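Side-chain contacts in Cel44C (Paenibacillus polymyxa, PDB 2YIH), which hydrolyses xyloglucan and probably other beta-1,4-glucans from within the chain, through the family 44 glycoside hydrolase module that this fragment holds: residues 283-288 against 333-338; 238-243 against 329-334; 279-284 against 339-344. The protein carries 8 engineered substitutions. All blocks are in the same frame, centred on the assembly; numbering follows the deposited sequence.

Interaction 1: 283-288 against 333-338; sequences VHWYPE and EFLPIL. With BGC (beta-D-glucopyranose), chain B.
Ile337 lays its CG2 methyl over one face of the Trp285 indole. This is a CH-pi contact: CG2 stands 4.0 Å from the centroid of the Trp285 six-membered ring, 14° off the ring normal. The nearest ring atom is Trp285 CZ2, 3.9 Å from Ile337 CG2. With chi1 at 179°, the indole swings away from the residue's own N and out toward the helix start. Isoleucine and indole run alongside each other, pointing opposite ways.

The second apolar contact is looser. Leu335 CD2 comes obliquely to Trp285 CH2 at 4.4 Å. A cis peptide bond joins Leu335 to Pro336, the N-cap of helix 337-348. The contact thus ties a strand of the eight-stranded parallel TIM barrel to this helix, which comes later in the chain and packs outside the barrel. With an alanine at Trp285, the Ile337 methyl would probably lose its aromatic bed and a gap would open beside Leu335.

Polar contacts are made by the loop after the strand. Glu288 OE2 accepts a hydrogen bond from O2 of the chain B glucose at 2.7 Å and another from Trp326 NE1. Tyr286 and Glu288 both belong to the glycan pocket.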
loop_
_atom_site.group_PDB
_atom_site.type_symbol
_atom_site.label_atom_id
_atom_site.label_comp_id
_atom_site.label_asym_id
_atom_site.label_seq_id
_atom_site.Cartn_x
_atom_site.Cartn_y
_atom_site.Cartn_z
ATOM N N VAL A 283 3.356 -6.826 -1.631
ATOM C CA VAL A 283 4.701 -6.253 -1.843
ATOM C C VAL A 283 4.807 -4.790 -1.378
ATOM O O VAL A 283 3.807 -4.070 -1.265
ATOM C CB VAL A 283 5.113 -6.324 -3.331
ATOM C CG1 VAL A 283 5.150 -7.772 -3.807
ATOM C CG2 VAL A 283 4.183 -5.487 -4.207
ATOM N N HIS A 284 6.041 -4.376 -1.083
ATOM C CA HIS A 284 6.384 -2.954 -0.962
ATOM C C HIS A 284 7.140 -2.487 -2.213
ATOM O O HIS A 284 7.859 -3.264 -2.837
ATOM C CB HIS A 284 7.240 -2.760 0.294
ATOM C CG HIS A 284 6.508 -3.135 1.548
ATOM N ND1 HIS A 284 7.100 -3.157 2.795
ATOM C CD2 HIS A 284 5.199 -3.437 1.744
ATOM C CE1 HIS A 284 6.193 -3.482 3.704
ATOM N NE2 HIS A 284 5.028 -3.652 3.090
ATOM N N TRP A 285 6.994 -1.213 -2.536
ATOM C CA TRP A 285 7.602 -0.671 -3.755
ATOM C C TRP A 285 8.068 0.765 -3.531
ATOM O O TRP A 285 7.258 1.706 -3.520
ATOM C CB TRP A 285 6.583 -0.741 -4.891
ATOM C CG TRP A 285 7.090 -0.196 -6.205
ATOM C CD1 TRP A 285 6.718 0.968 -6.798
ATOM C CD2 TRP A 285 7.962 -0.861 -7.133
ATOM N NE1 TRP A 285 7.350 1.102 -8.027
ATOM C CE2 TRP A 285 8.116 -0.007 -8.255
ATOM C CE3 TRP A 285 8.649 -2.087 -7.120
ATOM C CZ2 TRP A 285 8.887 -0.371 -9.385
ATOM C CZ3 TRP A 285 9.437 -2.441 -8.255
ATOM C CH2 TRP A 285 9.569 -1.572 -9.338
ATOM N N TYR A 286 9.375 0.928 -3.308
ATOM C CA TYR A 286 9.963 2.249 -3.254
ATOM C C TYR A 286 10.773 2.406 -4.529
ATOM O O TYR A 286 11.771 1.687 -4.733
ATOM C CB TYR A 286 10.852 2.373 -2.016
ATOM C CG TYR A 286 10.080 2.177 -0.740
ATOM C CD1 TYR A 286 9.190 3.152 -0.290
ATOM C CD2 TYR A 286 10.169 0.979 -0.026
ATOM C CE1 TYR A 286 8.496 2.982 0.891
ATOM C CE2 TYR A 286 9.459 0.806 1.161
ATOM C CZ TYR A 286 8.622 1.830 1.587
ATOM O OH TYR A 286 7.927 1.699 2.750
ATOM N N PRO A 287 10.322 3.289 -5.428
ATOM C CA PRO A 287 11.007 3.435 -6.724
ATOM C C PRO A 287 12.516 3.609 -6.557
ATOM O O PRO A 287 12.965 4.348 -5.654
ATOM C CB PRO A 287 10.353 4.697 -7.325
ATOM C CG PRO A 287 8.922 4.657 -6.781
ATOM C CD PRO A 287 9.064 4.066 -5.352
ATOM N N GLU A 288 13.288 2.881 -7.370
ATOM C CA GLU A 288 14.722 3.111 -7.496
ATOM C C GLU A 288 15.026 4.134 -8.585
ATOM O O GLU A 288 16.198 4.452 -8.818
ATOM C CB GLU A 288 15.459 1.800 -7.797
ATOM C CG GLU A 288 15.385 0.784 -6.647
ATOM C CD GLU A 288 16.472 0.983 -5.588
ATOM O OE1 GLU A 288 17.144 2.036 -5.581
ATOM O OE2 GLU A 288 16.674 0.066 -4.766
ATOM N N GLU A 333 13.059 -7.198 -17.887
ATOM C CA GLU A 333 12.043 -8.173 -18.306
ATOM C C GLU A 333 10.991 -8.373 -17.217
ATOM O O GLU A 333 9.945 -8.968 -17.468
ATOM C CB GLU A 333 12.671 -9.532 -18.706
ATOM C CG GLU A 333 13.177 -10.356 -17.545
ATOM C CD GLU A 333 14.665 -10.115 -17.218
ATOM O OE1 GLU A 333 15.168 -8.970 -17.316
ATOM O OE2 GLU A 333 15.333 -11.109 -16.869
ATOM N N PHE A 334 11.263 -7.843 -16.025
ATOM C CA PHE A 334 10.264 -7.840 -14.955
ATOM C C PHE A 334 9.478 -6.539 -14.880
ATOM O O PHE A 334 8.635 -6.371 -13.983
ATOM C CB PHE A 334 10.933 -8.145 -13.620
ATOM C CG PHE A 334 11.517 -9.539 -13.546
ATOM C CD1 PHE A 334 10.716 -10.624 -13.201
ATOM C CD2 PHE A 334 12.852 -9.760 -13.871
ATOM C CE1 PHE A 334 11.245 -11.898 -13.107
ATOM C CE2 PHE A 334 13.379 -11.032 -13.833
ATOM C CZ PHE A 334 12.587 -12.104 -13.425
ATOM N N LEU A 335 9.707 -5.636 -15.846
ATOM C CA LEU A 335 8.976 -4.373 -15.918
ATOM C C LEU A 335 8.140 -4.317 -17.194
ATOM O O LEU A 335 8.526 -4.877 -18.223
ATOM C CB LEU A 335 9.961 -3.182 -15.885
ATOM C CG LEU A 335 10.929 -3.183 -14.691
ATOM C CD1 LEU A 335 11.899 -1.966 -14.786
ATOM C CD2 LEU A 335 10.167 -3.183 -13.340
ATOM N N PRO A 336 6.996 -3.623 -17.152
ATOM C CA PRO A 336 6.428 -2.915 -16.005
ATOM C C PRO A 336 5.960 -3.839 -14.912
ATOM O O PRO A 336 5.566 -4.979 -15.170
ATOM C CB PRO A 336 5.233 -2.162 -16.598
ATOM C CG PRO A 336 4.879 -2.948 -17.875
ATOM C CD PRO A 336 6.183 -3.497 -18.373
ATOM N N ILE A 337 5.980 -3.343 -13.681
ATOM C CA ILE A 337 5.884 -4.244 -12.557
ATOM C C ILE A 337 4.492 -4.774 -12.268
ATOM O O ILE A 337 4.348 -5.933 -11.862
ATOM C CB ILE A 337 6.603 -3.698 -11.290
ATOM C CG1 ILE A 337 6.740 -4.810 -10.241
ATOM C CG2 ILE A 337 5.889 -2.460 -10.730
ATOM C CD1 ILE A 337 7.814 -5.871 -10.602
ATOM N N LEU A 338 3.442 -3.976 -12.459
ATOM C CA LEU A 338 2.126 -4.498 -12.084
ATOM C C LEU A 338 1.668 -5.628 -13.018
ATOM O O LEU A 338 1.185 -6.652 -12.561
ATOM C CB LEU A 338 1.075 -3.381 -11.995
ATOM C CG LEU A 338 1.355 -2.274 -10.956
ATOM C CD1 LEU A 338 0.231 -1.203 -11.025
ATOM C CD2 LEU A 338 1.475 -2.816 -9.524
HETATM C C2 BGC B . 17.366 -0.573 -1.287
HETATM C C3 BGC B . 17.122 0.050 0.083
HETATM C C4 BGC B . 16.941 -1.043 1.163
HETATM C C5 BGC B . 18.169 -1.951 1.055
HETATM C C6 BGC B . 18.214 -3.089 2.069
HETATM C C1 BGC B . 18.518 -1.554 -1.258
HETATM O O2 BGC B . 17.675 0.416 -2.283
HETATM O O3 BGC B . 15.914 0.798 -0.011
HETATM O O4 BGC B . 16.736 -0.462 2.477
HETATM O O5 BGC B . 18.260 -2.546 -0.252
HETATM O O6 BGC B . 19.477 -3.747 1.947
#

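Interaction 2: 238-243 against 329-334; sequences AYKDLQ and QWFSEF. Engineered in segment 329-334: Phe331 (natural residue Asn). With BGC (beta-D-glucopyranose), chain C; XYS (alpha-D-xylopyranose), chain D; BGC (beta-D-glucopyranose), chain E.
Lys240 sets its CE methylene against two phenylalanine rings, which lie on neighbouring sides of it. CE is 3.7 Å from Phe331 CE1 and 3.8 Å from Phe334 CE2, oblique to both rings. The lysine chain crosses the Phe331 side chain at about a right angle. A bend at chi2 (50°) helps bring CE to the rings, and the bend at chi4 (79°) sets where NZ points. Lys240 NZ stays 6.4 Å from Glu333 OE2, too far for a salt bridge. Phe331 is engineered, an asparagine in the natural sequence, so its packing belongs to the variant.

Sugar stacking is the work of segment 329-334. Trp330 sets one ring face against the chain C glucose, with CE2 3.5 Å from C5 of that sugar. The CG methylene of Gln329 covers the opposite face. Phe331 CZ also approaches O3 of this glucose, at 3.7 Å.

Hydrogen bonds to sugar come from Gln243. Its NE2 donates to O3 of the chain E glucose at 3.0 Å and to O4 of the xylose at 3.1 Å. A weaker bond runs to O2 of the same glucose. Tyr234 OH is bonded to Gln243 OE1, which helps fix the turn of the amide. One amide thus binds both a backbone glucose and a xylose branch, consistent with holding xyloglucan.

The contact joins helix 236-241, which follows barrel strand 227-233, to the last part of helix 326-331 and the 3-10 turn after it. Phe236 meets the Phe331 ring, Trp257 meets Phe334, and Tyr239 packs on Val283 and Trp285 of strand 280-285.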
loop_
_atom_site.group_PDB
_atom_site.type_symbol
_atom_site.label_atom_id
_atom_site.label_comp_id
_atom_site.label_asym_id
_atom_site.label_seq_id
_atom_site.Cartn_x
_atom_site.Cartn_y
_atom_site.Cartn_z
ATOM N N ALA A 238 14.112 -8.797 -3.100
ATOM C CA ALA A 238 13.367 -9.849 -2.445
ATOM C C ALA A 238 12.409 -10.539 -3.431
ATOM O O ALA A 238 12.232 -11.759 -3.369
ATOM C CB ALA A 238 12.568 -9.274 -1.249
ATOM N N TYR A 239 11.759 -9.770 -4.311
ATOM C CA TYR A 239 10.922 -10.397 -5.364
ATOM C C TYR A 239 11.762 -11.412 -6.170
ATOM O O TYR A 239 11.288 -12.499 -6.494
ATOM C CB TYR A 239 10.418 -9.377 -6.390
ATOM C CG TYR A 239 9.586 -8.172 -5.960
ATOM C CD1 TYR A 239 9.405 -7.799 -4.614
ATOM C CD2 TYR A 239 9.062 -7.339 -6.954
ATOM C CE1 TYR A 239 8.703 -6.613 -4.289
ATOM C CE2 TYR A 239 8.362 -6.198 -6.655
ATOM C CZ TYR A 239 8.249 -5.788 -5.330
ATOM O OH TYR A 239 7.529 -4.630 -5.104
ATOM N N LYS A 240 13.016 -11.053 -6.447
ATOM C CA LYS A 240 13.866 -11.832 -7.367
ATOM C C LYS A 240 14.298 -13.181 -6.752
ATOM O O LYS A 240 14.060 -14.227 -7.332
ATOM C CB LYS A 240 15.099 -11.016 -7.756
ATOM C CG LYS A 240 15.947 -11.687 -8.873
ATOM C CD LYS A 240 15.080 -12.103 -10.040
ATOM C CE LYS A 240 15.921 -12.368 -11.279
ATOM N NZ LYS A 240 16.556 -13.702 -11.197
ATOM N N ASP A 241 14.905 -13.151 -5.567
ATOM C CA ASP A 241 15.453 -14.382 -4.977
ATOM C C ASP A 241 15.510 -14.283 -3.459
ATOM O O ASP A 241 16.373 -14.895 -2.778
ATOM C CB ASP A 241 16.842 -14.707 -5.594
ATOM C CG ASP A 241 17.908 -13.646 -5.288
ATOM O OD1 ASP A 241 17.637 -12.615 -4.620
ATOM O OD2 ASP A 241 19.055 -13.836 -5.754
ATOM N N LEU A 242 14.538 -13.553 -2.912
ATOM C CA LEU A 242 14.468 -13.380 -1.481
ATOM C C LEU A 242 15.811 -12.875 -0.895
ATOM O O LEU A 242 16.283 -13.349 0.124
ATOM C CB LEU A 242 13.945 -14.666 -0.786
ATOM C CG LEU A 242 13.431 -14.454 0.651
ATOM C CD1 LEU A 242 12.179 -13.542 0.678
ATOM C CD2 LEU A 242 13.090 -15.811 1.282
ATOM N N GLN A 243 16.368 -11.868 -1.550
ATOM C CA GLN A 243 17.642 -11.246 -1.172
ATOM C C GLN A 243 18.746 -12.300 -1.077
ATOM O O GLN A 243 19.443 -12.395 -0.081
ATOM C CB GLN A 243 17.505 -10.423 0.133
ATOM C CG GLN A 243 18.643 -9.427 0.336
ATOM C CD GLN A 243 18.548 -8.217 -0.571
ATOM O OE1 GLN A 243 17.544 -8.001 -1.297
ATOM N NE2 GLN A 243 19.619 -7.412 -0.567
ATOM N N GLN A 329 17.949 -1.436 -15.423
ATOM C CA GLN A 329 19.218 -1.759 -16.057
ATOM C C GLN A 329 19.415 -3.269 -16.226
ATOM O O GLN A 329 19.789 -3.727 -17.313
ATOM C CB GLN A 329 20.391 -1.126 -15.276
ATOM C CG GLN A 329 21.741 -1.500 -15.818
ATOM C CD GLN A 329 21.905 -1.072 -17.274
ATOM O OE1 GLN A 329 21.453 0.002 -17.673
ATOM N NE2 GLN A 329 22.604 -1.895 -18.060
ATOM N N TRP A 330 19.159 -4.050 -15.168
ATOM C CA TRP A 330 19.560 -5.440 -15.164
ATOM C C TRP A 330 18.400 -6.411 -15.178
ATOM O O TRP A 330 18.618 -7.599 -15.381
ATOM C CB TRP A 330 20.492 -5.730 -13.976
ATOM C CG TRP A 330 21.816 -5.057 -14.117
ATOM C CD1 TRP A 330 22.272 -3.991 -13.401
ATOM C CD2 TRP A 330 22.874 -5.428 -15.012
ATOM N NE1 TRP A 330 23.552 -3.657 -13.813
ATOM C CE2 TRP A 330 23.936 -4.525 -14.802
ATOM C CE3 TRP A 330 23.019 -6.431 -15.980
ATOM C CZ2 TRP A 330 25.144 -4.602 -15.522
ATOM C CZ3 TRP A 330 24.220 -6.508 -16.697
ATOM C CH2 TRP A 330 25.268 -5.608 -16.445
ATOM N N PHE A 331 17.170 -5.911 -14.976
ATOM C CA PHE A 331 16.002 -6.771 -14.802
ATOM C C PHE A 331 14.779 -6.210 -15.518
ATOM O O PHE A 331 13.660 -6.393 -15.054
ATOM C CB PHE A 331 15.705 -6.993 -13.294
ATOM C CG PHE A 331 16.843 -7.612 -12.560
ATOM C CD1 PHE A 331 17.090 -8.978 -12.659
ATOM C CD2 PHE A 331 17.752 -6.812 -11.878
ATOM C CE1 PHE A 331 18.206 -9.538 -12.043
ATOM C CE2 PHE A 331 18.875 -7.358 -11.278
ATOM C CZ PHE A 331 19.087 -8.729 -11.336
ATOM N N SER A 332 14.974 -5.583 -16.688
ATOM C CA SER A 332 13.857 -4.942 -17.382
ATOM C C SER A 332 12.764 -5.903 -17.827
ATOM O O SER A 332 11.656 -5.470 -18.105
ATOM C CB SER A 332 14.317 -4.098 -18.579
ATOM O OG SER A 332 14.912 -4.930 -19.560
ATOM N N GLU A 333 13.059 -7.198 -17.887
ATOM C CA GLU A 333 12.043 -8.173 -18.306
ATOM C C GLU A 333 10.991 -8.373 -17.217
ATOM O O GLU A 333 9.945 -8.968 -17.468
ATOM C CB GLU A 333 12.671 -9.532 -18.706
ATOM C CG GLU A 333 13.177 -10.356 -17.545
ATOM C CD GLU A 333 14.665 -10.115 -17.218
ATOM O OE1 GLU A 333 15.168 -8.970 -17.316
ATOM O OE2 GLU A 333 15.333 -11.109 -16.869
ATOM N N PHE A 334 11.263 -7.843 -16.025
ATOM C CA PHE A 334 10.264 -7.840 -14.955
ATOM C C PHE A 334 9.478 -6.539 -14.880
ATOM O O PHE A 334 8.635 -6.371 -13.983
ATOM C CB PHE A 334 10.933 -8.145 -13.620
ATOM C CG PHE A 334 11.517 -9.539 -13.546
ATOM C CD1 PHE A 334 10.716 -10.624 -13.201
ATOM C CD2 PHE A 334 12.852 -9.760 -13.871
ATOM C CE1 PHE A 334 11.245 -11.898 -13.107
ATOM C CE2 PHE A 334 13.379 -11.032 -13.833
ATOM C CZ PHE A 334 12.587 -12.104 -13.425
HETATM C C2 BGC C . 24.281 -8.954 -12.506
HETATM C C3 BGC C . 23.538 -7.858 -11.746
HETATM C C4 BGC C . 24.483 -6.808 -11.167
HETATM C C5 BGC C . 25.425 -6.340 -12.271
HETATM C C6 BGC C . 26.417 -5.281 -11.812
HETATM C C1 BGC C . 25.260 -8.334 -13.499
HETATM O O1 BGC C . 26.046 -9.335 -14.161
HETATM O O2 BGC C . 23.340 -9.780 -13.198
HETATM O O3 BGC C . 22.737 -8.414 -10.697
HETATM O O4 BGC C . 23.711 -5.688 -10.750
HETATM O O5 BGC C . 26.131 -7.469 -12.770
HETATM O O6 BGC C . 27.283 -5.886 -10.853
HETATM C C1 XYS D . 20.063 -3.931 3.244
HETATM C C2 XYS D . 21.566 -4.139 3.134
HETATM C C3 XYS D . 21.808 -5.319 2.208
HETATM C C4 XYS D . 21.180 -6.549 2.837
HETATM C C5 XYS D . 19.702 -6.324 3.167
HETATM O O2 XYS D . 22.199 -2.968 2.617
HETATM O O3 XYS D . 23.210 -5.570 2.103
HETATM O O4 XYS D . 21.379 -7.646 1.933
HETATM O O5 XYS D . 19.483 -5.079 3.873
HETATM C C2 BGC E . 20.809 -4.902 -3.481
HETATM C C3 BGC E . 19.650 -4.224 -2.772
HETATM C C4 BGC E . 19.787 -2.706 -2.919
HETATM C C5 BGC E . 20.080 -2.279 -4.349
HETATM C C6 BGC E . 20.424 -0.791 -4.415
HETATM C C1 BGC E . 20.885 -4.423 -4.927
HETATM O O2 BGC E . 20.631 -6.306 -3.399
HETATM O O3 BGC E . 19.673 -4.522 -1.375
HETATM O O4 BGC E . 18.556 -2.119 -2.552
HETATM O O5 BGC E . 21.164 -3.028 -4.881
HETATM O O6 BGC E . 21.516 -0.555 -3.514
#

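Interaction 3: 279-284 against 339-344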
loop_
_atom_site.group_PDB
_atom_site.type_symbol
_atom_site.label_atom_id
_atom_site.label_comp_id
_atom_site.label_asym_id
_atom_site.label_seq_id
_atom_site.Cartn_x
_atom_site.Cartn_y
_atom_site.Cartn_z
ATOM N N ASP A 279 -4.363 -15.035 0.787
ATOM C CA ASP A 279 -5.424 -14.328 0.099
ATOM C C ASP A 279 -4.901 -13.214 -0.782
ATOM O O ASP A 279 -5.476 -12.941 -1.837
ATOM C CB ASP A 279 -6.421 -13.771 1.115
ATOM C CG ASP A 279 -7.163 -14.873 1.804
ATOM O OD1 ASP A 279 -8.019 -15.477 1.106
ATOM O OD2 ASP A 279 -6.806 -15.202 2.958
ATOM N N VAL A 280 -3.825 -12.550 -0.338
ATOM C CA VAL A 280 -3.340 -11.357 -1.020
ATOM C C VAL A 280 -1.824 -11.408 -1.078
ATOM O O VAL A 280 -1.169 -11.543 -0.032
ATOM C CB VAL A 280 -3.759 -10.064 -0.264
ATOM C CG1 VAL A 280 -3.351 -8.803 -1.045
ATOM C CG2 VAL A 280 -5.298 -10.062 0.037
ATOM N N PHE A 281 -1.295 -11.284 -2.284
ATOM C CA PHE A 281 0.146 -11.262 -2.484
ATOM C C PHE A 281 0.568 -9.826 -2.301
ATOM O O PHE A 281 0.035 -8.926 -2.961
ATOM C CB PHE A 281 0.523 -11.790 -3.871
ATOM C CG PHE A 281 2.018 -11.931 -4.060
ATOM C CD1 PHE A 281 2.676 -13.067 -3.615
ATOM C CD2 PHE A 281 2.760 -10.897 -4.634
ATOM C CE1 PHE A 281 4.085 -13.181 -3.747
ATOM C CE2 PHE A 281 4.152 -10.997 -4.773
ATOM C CZ PHE A 281 4.813 -12.140 -4.309
ATOM N N ASP A 282 1.473 -9.620 -1.334
ATOM C CA ASP A 282 1.691 -8.334 -0.655
ATOM C C ASP A 282 3.155 -7.929 -0.909
ATOM O O ASP A 282 4.069 -8.673 -0.548
ATOM C CB ASP A 282 1.446 -8.589 0.838
ATOM C CG ASP A 282 1.628 -7.348 1.718
ATOM O OD1 ASP A 282 2.429 -6.463 1.360
ATOM O OD2 ASP A 282 0.992 -7.279 2.787
ATOM N N VAL A 283 3.356 -6.826 -1.631
ATOM C CA VAL A 283 4.701 -6.253 -1.843
ATOM C C VAL A 283 4.807 -4.790 -1.378
ATOM O O VAL A 283 3.807 -4.070 -1.265
ATOM C CB VAL A 283 5.113 -6.324 -3.331
ATOM C CG1 VAL A 283 5.150 -7.772 -3.807
ATOM C CG2 VAL A 283 4.183 -5.487 -4.207
ATOM N N HIS A 284 6.041 -4.376 -1.083
ATOM C CA HIS A 284 6.384 -2.954 -0.962
ATOM C C HIS A 284 7.140 -2.487 -2.213
ATOM O O HIS A 284 7.859 -3.264 -2.837
ATOM C CB HIS A 284 7.240 -2.760 0.294
ATOM C CG HIS A 284 6.508 -3.135 1.548
ATOM N ND1 HIS A 284 7.100 -3.157 2.795
ATOM C CD2 HIS A 284 5.199 -3.437 1.744
ATOM C CE1 HIS A 284 6.193 -3.482 3.704
ATOM N NE2 HIS A 284 5.028 -3.652 3.090
ATOM N N PRO A 339 1.858 -5.468 -14.327
ATOM C CA PRO A 339 1.414 -6.590 -15.171
ATOM C C PRO A 339 2.269 -7.823 -14.926
ATOM O O PRO A 339 1.759 -8.966 -14.933
ATOM C CB PRO A 339 1.653 -6.058 -16.594
ATOM C CG PRO A 339 1.454 -4.573 -16.464
ATOM C CD PRO A 339 2.118 -4.249 -15.117
ATOM N N ARG A 340 3.533 -7.607 -14.588
ATOM C CA ARG A 340 4.403 -8.752 -14.303
ATOM C C ARG A 340 3.997 -9.525 -13.042
ATOM O O ARG A 340 4.055 -10.770 -13.000
ATOM C CB ARG A 340 5.867 -8.327 -14.225
ATOM C CG ARG A 340 6.819 -9.500 -14.133
ATOM C CD ARG A 340 6.873 -10.302 -15.444
ATOM N NE ARG A 340 7.732 -11.490 -15.326
ATOM C CZ ARG A 340 7.364 -12.616 -14.713
ATOM N NH1 ARG A 340 6.154 -12.711 -14.138
ATOM N NH2 ARG A 340 8.211 -13.653 -14.667
ATOM N N LEU A 341 3.685 -8.783 -11.976
ATOM C CA LEU A 341 3.200 -9.409 -10.762
ATOM C C LEU A 341 1.884 -10.107 -11.001
ATOM O O LEU A 341 1.692 -11.261 -10.568
ATOM C CB LEU A 341 3.061 -8.367 -9.656
ATOM C CG LEU A 341 4.395 -7.864 -9.112
ATOM C CD1 LEU A 341 4.096 -6.668 -8.203
ATOM C CD2 LEU A 341 5.126 -9.004 -8.332
ATOM N N LYS A 342 0.972 -9.443 -11.714
ATOM C CA LYS A 342 -0.311 -10.068 -12.028
ATOM C C LYS A 342 -0.189 -11.367 -12.850
ATOM O O LYS A 342 -0.913 -12.353 -12.587
ATOM C CB LYS A 342 -1.254 -9.066 -12.716
ATOM C CG LYS A 342 -2.643 -9.645 -13.026
ATOM C CD LYS A 342 -3.504 -8.653 -13.848
ATOM C CE LYS A 342 -4.909 -9.187 -14.132
ATOM N N GLN A 343 0.758 -11.393 -13.779
ATOM C CA GLN A 343 1.022 -12.551 -14.618
ATOM C C GLN A 343 1.418 -13.731 -13.724
ATOM O O GLN A 343 0.891 -14.832 -13.874
ATOM C CB GLN A 343 2.131 -12.230 -15.626
ATOM C CG GLN A 343 2.498 -13.340 -16.595
ATOM C CD GLN A 343 3.939 -13.213 -17.129
ATOM O OE1 GLN A 343 4.582 -14.212 -17.446
ATOM N NE2 GLN A 343 4.437 -11.979 -17.236
ATOM N N SER A 344 2.251 -13.462 -12.719
ATOM C CA SER A 344 2.688 -14.504 -11.802
ATOM C C SER A 344 1.568 -14.969 -10.892
ATOM O O SER A 344 1.417 -16.172 -10.661
ATOM C CB SER A 344 3.897 -14.039 -10.974
ATOM O OG SER A 344 5.071 -14.117 -11.763
#
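Phe281 is the first residue of the strand to reach the helix. Its CE2 lies 4.2 Å from CD2 of Leu341, and the methyl comes obliquely to the ring. Leu341 comes across the phenylalanine roughly at right angles. A chi1 of -173° turns the ring away from the residue's own N and out from the strand. Val259 and Leu263 of helix 258-273 also touch this ring. It therefore fills a site between two helices outside the barrel.

Asp282 and His284 turn to the other side, in the alternation usual for a strand; Asp282 OD1 is hydrogen-bonded to Thr357 OG1, and His284 ND1 to OE2 of Glu187, a residue of the glycan pocket.

Val283 points outward again. Its CG2 meets CD1 of Leu341 at 4.2 Å, and these two side chains reach toward each other tip to tip. Leu341 thus uses one methyl for each strand residue, like a fork set over positions 281 and 283. Both distances are those of ordinary van der Waals packing, and all three residues are buried.

On the helix, Arg340 NH1 donates to Ser344 OG at 3.0 Å, with an N-H...O angle of 137°. The serine oxygen is tilted 23° out of the guanidinium plane. Ser344 OG is also hydrogen-bonded to Asp260 OD1 and Trp257 NE1, so several groups hold the hydroxyl.

Strand 280-285 lies between strands 227-233 and 353-359 in the parallel barrel. Helix 337-348 packs on its outer side, with Leu341 as the residue that meets it here.

How the interactions relate
The three contacts lie on the same side of the chain's centre. Interactions 1 and 3 both join strand 280-285 to helix 337-348, and their centres are about 10 Å apart. The centre of interaction 2 is about 9 Å from that of interaction 1 and about 14 Å from that of interaction 3. It shares Glu333 and Phe334 with interaction 1, where helix 326-331 leads toward helix 337-348. Along the chain, 238-243 comes first, then strand 280-285, then the two later helices. Tyr239 links the groups: its OH probably hydrogen-bonds to His284 O, 2.7 Å away. Barrel wall packing thus runs from interaction 3 through interaction 1 toward the sugar-binding residues within the segments of interaction 2.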